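Local coordinates for glyoxalase family protein (Enterococcus faecalis, PDB 2P25) that is of uncertain specific role but belongs to the glyoxalase/bleomycin resistance protein/dioxygenase superfamily and assembles as a pair of identical chains, at residues Leu32-Arg37 with Asn41-Asp46; Gln52-Phe57 with Arg75-Lys80; Asn21-Lys26 with Leu120-His125. One frame throughout, in Å; residues are numbered along the deposited sequence.

Contact 1 of 3, residues Leu32-Arg37 with Asn41-Asp46; sequences LRENHR and NDIKLD
Arg33 and Asp46 are joined by a salt bridge across the antiparallel hairpin. With chi3 bent to 66°, the Arg33 chain folds back, and NH2 reaches OD2 of Asp46 at 2.9 Å, in the guanidinium plane but from above the carboxylate plane. Lys44 NZ takes the syn lone pair of Asp46 OD1 at 3.1 Å, so the carboxylate is gripped at both oxygens. One water accepts from Asn35 ND2 and donates to Lys44 O. Arg37 NH1, on this same face, forms a salt bridge with Asp42 OD2 whose hydrogen-bond geometry is weak.

The face carrying Glu34, His36, Ile43 and Leu45 is less charged. CG1 of Ile43 lies 3.9 Å from the centroid of the His36 ring, a CH-pi contact over its face. The ring's rotation is fixed by a nearly straight bond from His36 NE2 to the anti lone pair of Glu34 OE2 (3.0 Å); Glu34 OE1 goes to Tyr16 OH.

At the bulged end, Leu32 and Arg33 both donate to Asp46 O, a classic beta bulge. Strand 30-37 edges its sheet within the chain; strand 52-58 flanks strand 42-49 on its other side, with Glu55 bound to Lys44, and helix 16-26 packs on Ile43 and Leu45.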
loop_
_atom_site.group_PDB
_atom_site.type_symbol
_atom_site.label_atom_id
_atom_site.label_comp_id
_atom_site.label_asym_id
_atom_site.label_seq_id
_atom_site.Cartn_x
_atom_site.Cartn_y
_atom_site.Cartn_z
ATOM N N LEU A 32 10.793 6.169 -13.398
ATOM C CA LEU A 32 9.856 6.424 -14.488
ATOM C C LEU A 32 9.725 7.921 -14.723
ATOM O O LEU A 32 9.830 8.387 -15.853
ATOM C CB LEU A 32 8.486 5.832 -14.156
ATOM C CG LEU A 32 7.415 5.897 -15.229
ATOM C CD1 LEU A 32 7.880 5.122 -16.448
ATOM C CD2 LEU A 32 6.140 5.283 -14.645
ATOM N N ARG A 33 9.471 8.669 -13.651
ATOM C CA ARG A 33 9.429 10.122 -13.731
ATOM C C ARG A 33 9.829 10.754 -12.405
ATOM O O ARG A 33 9.688 10.137 -11.359
ATOM C CB ARG A 33 8.075 10.634 -14.279
ATOM C CG ARG A 33 6.884 10.496 -13.395
ATOM C CD ARG A 33 5.607 10.979 -14.148
ATOM N NE ARG A 33 5.282 10.105 -15.277
ATOM C CZ ARG A 33 4.704 8.902 -15.156
ATOM N NH1 ARG A 33 4.450 8.177 -16.239
ATOM N NH2 ARG A 33 4.373 8.421 -13.957
ATOM N N GLU A 34 10.344 11.976 -12.453
ATOM C CA GLU A 34 10.659 12.747 -11.243
ATOM C C GLU A 34 10.256 14.181 -11.508
ATOM O O GLU A 34 10.653 14.747 -12.518
ATOM C CB GLU A 34 12.165 12.714 -10.877
ATOM C CG GLU A 34 12.478 13.600 -9.627
ATOM C CD GLU A 34 13.951 13.642 -9.178
ATOM O OE1 GLU A 34 14.668 12.666 -9.404
ATOM O OE2 GLU A 34 14.362 14.663 -8.565
ATOM N N ASN A 35 9.450 14.758 -10.620
ATOM C CA ASN A 35 9.024 16.148 -10.774
ATOM C C ASN A 35 8.869 16.850 -9.440
ATOM O O ASN A 35 8.352 16.267 -8.498
ATOM C CB ASN A 35 7.673 16.205 -11.486
ATOM C CG ASN A 35 7.772 15.860 -12.956
ATOM O OD1 ASN A 35 8.174 16.691 -13.778
ATOM N ND2 ASN A 35 7.402 14.623 -13.294
ATOM N N HIS A 36 9.256 18.120 -9.388
ATOM C CA HIS A 36 9.191 18.903 -8.146
ATOM C C HIS A 36 7.912 19.725 -8.150
ATOM O O HIS A 36 7.641 20.444 -9.111
ATOM C CB HIS A 36 10.451 19.776 -8.029
ATOM C CG HIS A 36 11.729 18.985 -8.039
ATOM N ND1 HIS A 36 12.930 19.492 -7.583
ATOM C CD2 HIS A 36 11.985 17.712 -8.433
ATOM C CE1 HIS A 36 13.869 18.568 -7.707
ATOM N NE2 HIS A 36 13.322 17.478 -8.217
ATOM N N ARG A 37 7.107 19.594 -7.106
ATOM C CA ARG A 37 5.823 20.281 -7.065
ATOM C C ARG A 37 5.920 21.479 -6.120
ATOM O O ARG A 37 5.763 21.317 -4.909
ATOM C CB ARG A 37 4.716 19.324 -6.619
ATOM C CG ARG A 37 4.637 18.045 -7.432
ATOM C CD ARG A 37 4.176 16.902 -6.568
ATOM N NE ARG A 37 2.756 16.622 -6.691
ATOM C CZ ARG A 37 1.924 16.394 -5.678
ATOM N NH1 ARG A 37 2.346 16.410 -4.416
ATOM N NH2 ARG A 37 0.647 16.145 -5.935
ATOM N N ASN A 41 5.043 21.172 -0.753
ATOM C CA ASN A 41 6.119 21.469 -1.639
ATOM C C ASN A 41 6.967 20.201 -1.482
ATOM O O ASN A 41 7.520 19.891 -0.409
ATOM C CB ASN A 41 6.894 22.691 -1.176
ATOM C CG ASN A 41 7.471 22.533 0.233
ATOM O OD1 ASN A 41 6.881 21.885 1.109
ATOM N ND2 ASN A 41 8.636 23.127 0.448
ATOM N N ASP A 42 7.004 19.421 -2.539
ATOM C CA ASP A 42 7.571 18.103 -2.417
ATOM C C ASP A 42 8.218 17.734 -3.724
ATOM O O ASP A 42 8.297 18.559 -4.649
ATOM C CB ASP A 42 6.508 17.071 -1.964
ATOM C CG ASP A 42 5.309 16.961 -2.914
ATOM O OD1 ASP A 42 5.386 17.433 -4.064
ATOM O OD2 ASP A 42 4.275 16.379 -2.508
ATOM N N ILE A 43 8.728 16.518 -3.764
ATOM C CA ILE A 43 9.185 15.886 -4.980
ATOM C C ILE A 43 8.312 14.650 -5.174
ATOM O O ILE A 43 8.074 13.912 -4.213
ATOM C CB ILE A 43 10.674 15.477 -4.895
ATOM C CG1 ILE A 43 11.555 16.720 -4.719
ATOM C CG2 ILE A 43 11.095 14.684 -6.157
ATOM C CD1 ILE A 43 12.991 16.421 -4.431
ATOM N N LYS A 44 7.815 14.452 -6.401
ATOM C CA LYS A 44 7.042 13.262 -6.748
ATOM C C LYS A 44 7.904 12.374 -7.641
ATOM O O LYS A 44 8.242 12.743 -8.760
ATOM C CB LYS A 44 5.739 13.633 -7.458
ATOM C CG LYS A 44 4.740 12.500 -7.588
ATOM C CD LYS A 44 3.402 12.999 -8.171
ATOM C CE LYS A 44 2.474 11.828 -8.450
ATOM N NZ LYS A 44 3.013 10.967 -9.536
ATOM N N LEU A 45 8.269 11.212 -7.123
ATOM C CA LEU A 45 9.147 10.272 -7.808
ATOM C C LEU A 45 8.355 9.014 -8.120
ATOM O O LEU A 45 7.885 8.334 -7.178
ATOM C CB LEU A 45 10.355 9.982 -6.888
ATOM C CG LEU A 45 11.449 9.027 -7.342
ATOM C CD1 LEU A 45 12.149 9.540 -8.641
ATOM C CD2 LEU A 45 12.448 8.753 -6.228
ATOM N N ASP A 46 8.127 8.748 -9.412
ATOM C CA ASP A 46 7.450 7.509 -9.856
ATOM C C ASP A 46 8.479 6.466 -10.291
ATOM O O ASP A 46 9.343 6.737 -11.114
ATOM C CB ASP A 46 6.470 7.752 -11.008
ATOM C CG ASP A 46 5.285 8.633 -10.609
ATOM O OD1 ASP A 46 4.646 8.342 -9.592
ATOM O OD2 ASP A 46 4.973 9.590 -11.336
HETATM O O HOH W 1 6.494 12.721 -11.023
#

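Contact 2 of 3, residues Gln52-Phe57 with Arg75-Lys80; sequences QELEIF and RHLAFK
The Phe79 ring and the Gln52 side-chain amide are the flat groups that meet here. The amide comes obliquely at the CE1 corner of the ring, Gln52 CD lying 4.5 Å from Phe79 CE1, with the two planes turned 50° apart and the side chains crossing at about a right angle. The fold is that of the vicinal oxygen chelate proteins, in which paired beta-alpha-beta-beta-beta modules each give a mixed four-stranded sheet, and the contact joins one sheet to the other. Phe3 of the second subunit meets the Phe79 ring edge-to-face and also packs on Gln52, so both groups border that subunit.

The contact is not a ladder: the CA atoms of Leu54 and Leu77 are 10.9 Å apart, no hydrogen bond joins the segments, and only side chains reach across. Strand 73-80 instead finds its neighbours in strand 121-125 and in a strand of the second subunit, with which His76 to Ala78 pair antiparallel, carrying the sheet across the interface.

The second meeting is purely aliphatic. Leu77 holds CG anti to its own backbone nitrogen (chi1 178°), which sends its branch toward strand 52-57, while Leu54 also packs on Tyr23 and Leu77 on Leu122. Between the sheets, the Leu54 and Leu77 side chains meet at an oblique angle, Leu54 CD1 touching Leu77 CD2 at 4.0 Å.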
loop_
_atom_site.group_PDB
_atom_site.type_symbol
_atom_site.label_atom_id
_atom_site.label_comp_id
_atom_site.label_asym_id
_atom_site.label_seq_id
_atom_site.Cartn_x
_atom_site.Cartn_y
_atom_site.Cartn_z
ATOM N N GLN A 52 5.000 -3.392 -11.873
ATOM C CA GLN A 52 4.713 -2.752 -10.620
ATOM C C GLN A 52 5.089 -1.260 -10.691
ATOM O O GLN A 52 6.111 -0.911 -11.272
ATOM C CB GLN A 52 5.533 -3.453 -9.551
ATOM C CG GLN A 52 5.070 -3.187 -8.159
ATOM C CD GLN A 52 6.146 -3.473 -7.155
ATOM O OE1 GLN A 52 6.947 -4.396 -7.337
ATOM N NE2 GLN A 52 6.174 -2.695 -6.079
ATOM N N GLU A 53 4.263 -0.391 -10.114
ATOM C CA GLU A 53 4.631 1.024 -10.015
ATOM C C GLU A 53 4.554 1.529 -8.584
ATOM O O GLU A 53 3.636 1.183 -7.825
ATOM C CB GLU A 53 3.768 1.869 -10.941
ATOM C CG GLU A 53 4.152 3.340 -11.010
ATOM C CD GLU A 53 3.654 4.015 -12.298
ATOM O OE1 GLU A 53 3.478 3.317 -13.326
ATOM O OE2 GLU A 53 3.445 5.248 -12.274
ATOM N N LEU A 54 5.540 2.335 -8.216
ATOM C CA LEU A 54 5.610 2.873 -6.871
ATOM C C LEU A 54 5.718 4.379 -6.998
ATOM O O LEU A 54 6.581 4.873 -7.723
ATOM C CB LEU A 54 6.849 2.290 -6.179
ATOM C CG LEU A 54 6.891 1.968 -4.715
ATOM C CD1 LEU A 54 5.830 0.908 -4.356
ATOM C CD2 LEU A 54 8.305 1.497 -4.410
ATOM N N GLU A 55 4.821 5.111 -6.352
ATOM C CA GLU A 55 4.827 6.571 -6.363
ATOM C C GLU A 55 5.288 7.098 -5.019
ATOM O O GLU A 55 4.642 6.828 -4.009
ATOM C CB GLU A 55 3.417 7.030 -6.612
ATOM C CG GLU A 55 3.200 8.457 -6.862
ATOM C CD GLU A 55 1.856 8.653 -7.527
ATOM O OE1 GLU A 55 1.724 8.382 -8.757
ATOM O OE2 GLU A 55 0.933 9.046 -6.809
ATOM N N ILE A 56 6.367 7.865 -5.003
ATOM C CA ILE A 56 6.922 8.320 -3.732
ATOM C C ILE A 56 6.853 9.829 -3.667
ATOM O O ILE A 56 7.347 10.511 -4.581
ATOM C CB ILE A 56 8.366 7.832 -3.523
ATOM C CG1 ILE A 56 8.458 6.323 -3.817
ATOM C CG2 ILE A 56 8.836 8.194 -2.108
ATOM C CD1 ILE A 56 9.785 5.707 -3.522
ATOM N N PHE A 57 6.229 10.345 -2.618
ATOM C CA PHE A 57 6.158 11.778 -2.362
ATOM C C PHE A 57 7.203 12.068 -1.289
ATOM O O PHE A 57 7.173 11.449 -0.245
ATOM C CB PHE A 57 4.757 12.154 -1.839
ATOM C CG PHE A 57 3.675 11.974 -2.876
ATOM C CD1 PHE A 57 3.236 13.054 -3.643
ATOM C CD2 PHE A 57 3.107 10.724 -3.078
ATOM C CE1 PHE A 57 2.239 12.871 -4.613
ATOM C CE2 PHE A 57 2.131 10.529 -4.051
ATOM C CZ PHE A 57 1.684 11.603 -4.804
ATOM N N ARG A 75 -0.904 -0.211 6.028
ATOM C CA ARG A 75 -0.020 -0.710 7.081
ATOM C C ARG A 75 1.350 -1.157 6.544
ATOM O O ARG A 75 2.399 -0.749 7.046
ATOM C CB ARG A 75 -0.704 -1.920 7.758
ATOM C CG ARG A 75 0.110 -2.600 8.833
ATOM C CD ARG A 75 -0.723 -3.797 9.296
ATOM N NE ARG A 75 -0.114 -4.599 10.345
ATOM C CZ ARG A 75 -0.661 -4.821 11.552
ATOM N NH1 ARG A 75 -1.821 -4.253 11.935
ATOM N NH2 ARG A 75 -0.012 -5.595 12.407
ATOM N N HIS A 76 1.330 -2.048 5.573
ATOM C CA HIS A 76 2.599 -2.543 4.988
ATOM C C HIS A 76 2.416 -3.001 3.571
ATOM O O HIS A 76 1.286 -3.147 3.100
ATOM C CB HIS A 76 3.292 -3.593 5.883
ATOM C CG HIS A 76 2.569 -4.916 5.999
ATOM N ND1 HIS A 76 2.376 -5.769 4.935
ATOM C CD2 HIS A 76 2.063 -5.551 7.084
ATOM C CE1 HIS A 76 1.759 -6.864 5.352
ATOM N NE2 HIS A 76 1.535 -6.741 6.648
ATOM N N LEU A 77 3.543 -3.233 2.884
ATOM C CA LEU A 77 3.521 -3.754 1.531
ATOM C C LEU A 77 4.336 -5.032 1.567
ATOM O O LEU A 77 5.374 -5.057 2.212
ATOM C CB LEU A 77 4.232 -2.771 0.597
ATOM C CG LEU A 77 4.382 -3.108 -0.868
ATOM C CD1 LEU A 77 3.021 -3.365 -1.507
ATOM C CD2 LEU A 77 5.079 -1.887 -1.540
ATOM N N ALA A 78 3.826 -6.097 0.949
ATOM C CA ALA A 78 4.504 -7.397 1.012
ATOM C C ALA A 78 4.930 -7.826 -0.369
ATOM O O ALA A 78 4.130 -7.737 -1.308
ATOM C CB ALA A 78 3.555 -8.427 1.593
ATOM N N PHE A 79 6.152 -8.363 -0.465
ATOM C CA PHE A 79 6.682 -8.883 -1.716
ATOM C C PHE A 79 6.659 -10.417 -1.712
ATOM O O PHE A 79 7.032 -11.036 -0.717
ATOM C CB PHE A 79 8.131 -8.393 -1.898
ATOM C CG PHE A 79 8.259 -6.904 -2.035
ATOM C CD1 PHE A 79 8.019 -6.286 -3.253
ATOM C CD2 PHE A 79 8.637 -6.110 -0.947
ATOM C CE1 PHE A 79 8.128 -4.884 -3.383
ATOM C CE2 PHE A 79 8.767 -4.732 -1.079
ATOM C CZ PHE A 79 8.516 -4.122 -2.313
ATOM N N LYS A 80 6.230 -11.031 -2.817
ATOM C CA LYS A 80 6.306 -12.479 -2.944
ATOM C C LYS A 80 7.722 -12.841 -3.398
ATOM O O LYS A 80 8.248 -12.232 -4.346
ATOM C CB LYS A 80 5.297 -13.035 -3.970
ATOM C CG LYS A 80 5.143 -14.577 -3.836
ATOM C CD LYS A 80 4.122 -15.174 -4.791
ATOM C CE LYS A 80 4.225 -16.687 -4.759
ATOM N NZ LYS A 80 5.669 -17.091 -4.621
#

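Contact 3 of 3, residues Asn21-Lys26 with Leu120-His125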
loop_
_atom_site.group_PDB
_atom_site.type_symbol
_atom_site.label_atom_id
_atom_site.label_comp_id
_atom_site.label_asym_id
_atom_site.label_seq_id
_atom_site.Cartn_x
_atom_site.Cartn_y
_atom_site.Cartn_z
ATOM N N ASN A 21 18.741 5.906 -2.700
ATOM C CA ASN A 21 19.672 4.863 -2.261
ATOM C C ASN A 21 18.909 3.563 -1.986
ATOM O O ASN A 21 19.326 2.481 -2.410
ATOM C CB ASN A 21 20.417 5.364 -1.027
ATOM C CG ASN A 21 21.452 4.391 -0.517
ATOM O OD1 ASN A 21 22.450 4.089 -1.193
ATOM N ND2 ASN A 21 21.238 3.909 0.702
ATOM N N PHE A 22 17.760 3.677 -1.338
ATOM C CA PHE A 22 17.006 2.494 -0.920
ATOM C C PHE A 22 16.171 1.902 -2.056
ATOM O O PHE A 22 16.350 0.739 -2.434
ATOM C CB PHE A 22 16.122 2.845 0.285
ATOM C CG PHE A 22 15.407 1.660 0.888
ATOM C CD1 PHE A 22 16.009 0.910 1.927
ATOM C CD2 PHE A 22 14.126 1.317 0.457
ATOM C CE1 PHE A 22 15.318 -0.188 2.512
ATOM C CE2 PHE A 22 13.411 0.235 1.032
ATOM C CZ PHE A 22 14.032 -0.545 2.048
ATOM N N TYR A 23 15.242 2.679 -2.598
ATOM C CA TYR A 23 14.311 2.126 -3.587
ATOM C C TYR A 23 14.903 1.884 -4.970
ATOM O O TYR A 23 14.593 0.901 -5.618
ATOM C CB TYR A 23 13.054 2.991 -3.691
ATOM C CG TYR A 23 12.172 2.874 -2.479
ATOM C CD1 TYR A 23 11.312 1.798 -2.335
ATOM C CD2 TYR A 23 12.205 3.843 -1.452
ATOM C CE1 TYR A 23 10.496 1.669 -1.225
ATOM C CE2 TYR A 23 11.387 3.718 -0.322
ATOM C CZ TYR A 23 10.527 2.637 -0.225
ATOM O OH TYR A 23 9.689 2.469 0.854
ATOM N N VAL A 24 15.734 2.813 -5.426
ATOM C CA VAL A 24 16.314 2.693 -6.746
ATOM C C VAL A 24 17.569 1.829 -6.694
ATOM O O VAL A 24 17.655 0.818 -7.412
ATOM C CB VAL A 24 16.575 4.077 -7.375
ATOM C CG1 VAL A 24 17.289 3.937 -8.753
ATOM C CG2 VAL A 24 15.235 4.864 -7.517
ATOM N N GLU A 25 18.547 2.209 -5.875
ATOM C CA GLU A 25 19.838 1.519 -5.912
ATOM C C GLU A 25 19.809 0.103 -5.333
ATOM O O GLU A 25 20.401 -0.819 -5.909
ATOM C CB GLU A 25 20.968 2.385 -5.302
ATOM C CG GLU A 25 21.228 3.714 -6.063
ATOM C CD GLU A 25 21.608 3.512 -7.537
ATOM O OE1 GLU A 25 22.306 2.517 -7.856
ATOM O OE2 GLU A 25 21.209 4.351 -8.381
ATOM N N LYS A 26 19.111 -0.086 -4.220
ATOM C CA LYS A 26 19.092 -1.373 -3.564
ATOM C C LYS A 26 17.968 -2.282 -4.009
ATOM O O LYS A 26 18.214 -3.427 -4.391
ATOM C CB LYS A 26 19.117 -1.208 -2.037
ATOM C CG LYS A 26 20.359 -0.485 -1.598
ATOM C CD LYS A 26 20.383 -0.207 -0.103
ATOM C CE LYS A 26 21.721 0.406 0.292
ATOM N NZ LYS A 26 21.792 0.738 1.763
ATOM N N LEU A 120 8.976 2.290 7.249
ATOM C CA LEU A 120 7.833 1.608 6.639
ATOM C C LEU A 120 8.106 0.113 6.634
ATOM O O LEU A 120 9.134 -0.307 6.096
ATOM C CB LEU A 120 7.610 2.070 5.193
ATOM C CG LEU A 120 6.431 1.381 4.471
ATOM C CD1 LEU A 120 5.054 1.549 5.211
ATOM C CD2 LEU A 120 6.352 1.898 3.045
ATOM N N PRO A 121 7.221 -0.701 7.249
ATOM C CA PRO A 121 7.434 -2.160 7.155
ATOM C C PRO A 121 7.205 -2.692 5.750
ATOM O O PRO A 121 6.170 -2.406 5.103
ATOM C CB PRO A 121 6.390 -2.751 8.136
ATOM C CG PRO A 121 5.946 -1.554 9.002
ATOM C CD PRO A 121 6.055 -0.367 8.085
ATOM N N LEU A 122 8.166 -3.498 5.291
ATOM C CA LEU A 122 8.096 -4.139 3.992
ATOM C C LEU A 122 8.280 -5.619 4.258
ATOM O O LEU A 122 9.273 -6.034 4.874
ATOM C CB LEU A 122 9.182 -3.594 3.060
ATOM C CG LEU A 122 9.048 -2.084 2.770
ATOM C CD1 LEU A 122 10.291 -1.570 2.019
ATOM C CD2 LEU A 122 7.776 -1.876 1.906
ATOM N N GLU A 123 7.309 -6.413 3.827
ATOM C CA GLU A 123 7.354 -7.843 4.114
ATOM C C GLU A 123 7.911 -8.653 2.944
ATOM O O GLU A 123 7.648 -8.330 1.787
ATOM C CB GLU A 123 5.954 -8.293 4.454
ATOM C CG GLU A 123 5.821 -9.697 5.013
ATOM C CD GLU A 123 4.365 -10.107 5.104
ATOM O OE1 GLU A 123 3.617 -9.485 5.874
ATOM O OE2 GLU A 123 3.936 -11.008 4.372
ATOM N N LEU A 124 8.632 -9.730 3.264
ATOM C CA LEU A 124 8.959 -10.786 2.303
ATOM C C LEU A 124 8.139 -12.004 2.677
ATOM O O LEU A 124 8.076 -12.387 3.856
ATOM C CB LEU A 124 10.450 -11.133 2.395
ATOM C CG LEU A 124 11.495 -10.044 2.132
ATOM C CD1 LEU A 124 12.918 -10.600 2.336
ATOM C CD2 LEU A 124 11.325 -9.476 0.736
ATOM N N HIS A 125 7.493 -12.614 1.681
ATOM C CA HIS A 125 6.623 -13.745 1.935
ATOM C C HIS A 125 6.771 -14.773 0.821
ATOM O O HIS A 125 6.690 -14.421 -0.353
ATOM C CB HIS A 125 5.173 -13.234 1.982
ATOM C CG HIS A 125 4.214 -14.161 2.652
ATOM N ND1 HIS A 125 3.911 -15.411 2.155
ATOM C CD2 HIS A 125 3.452 -14.001 3.760
ATOM C CE1 HIS A 125 3.016 -15.989 2.940
ATOM N NE2 HIS A 125 2.719 -15.154 3.920
#
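Phe22 and Leu122 make the closest apolar meeting between the helix and the strand. They approach from opposite directions: CD1 of Leu122 comes to the edge of the Phe22 ring, near its plane, 3.7 Å from CE2 and 3.9 Å from CZ of Phe22. The ring is carried toward the strand because CG stands anti to the backbone N of Phe22 (chi1 -174°). Phe114, Ile96 and Pro117 pack on the same phenylalanine, so residues from several parts of the chain surround the ring. A van der Waals touch sets the Tyr23 hydroxyl oxygen against Leu120, the side chains crossing at about a right angle with Tyr23 OH 4.0 Å from Leu120 CD2. Leu120 also packs on Leu74 of the second subunit. Helix 16-26 thus lies against a strand of the second sheet within the vicinal oxygen chelate fold.

Between the two aromatics the relation is edge over face. Tyr23 CG lies beside its backbone N, opposite the carbonyl carbon (chi1 -71°), and CD2 of Phe22 sits 3.6 Å above the tyrosine ring plane, over the centre. Both residues approach Leu122.

Polar bonds run around the contact and not across it. Tyr23 OH is hydrogen-bonded to Asp116 OD2, and the other oxygen of that carboxylate receives the backbone N of Leu120; Asp116 thus links the helix to the residue leading into strand 121-125. The helix itself widens into a pi-type turn at 21-26, where Lys26 N donates weakly to Asn21 O (3.1 Å) and to Phe22 O.

Of the atoms that touch across, the tyrosine hydroxyl oxygen is the polar one, and Asp116 satisfies it. Between the segments themselves the contact is van der Waals, with no hydrogen bond; Asp116 probably helps to orient the tyrosine.

How the contacts relate
From the N terminus, helix 16-26 opens the longest loop, which contact 3 closes only at strand 121-125, near the C terminus. The other two contacts fall within that loop, one after the other: contact 1 closes the tight hairpin of strands 30-37 and 42-49, and contact 2 then closes a longer excursion from strand 52-58 to strand 73-80. None of them cross. Contact 1 stays within the first sheet, contact 2 joins the first sheet to the second, and contact 3 brings the helix onto the second. Adjacent strands link them: Leu45 O probably bonds Ile56 N, and Phe79 N probably bonds Glu123 O. All three also touch the second subunit.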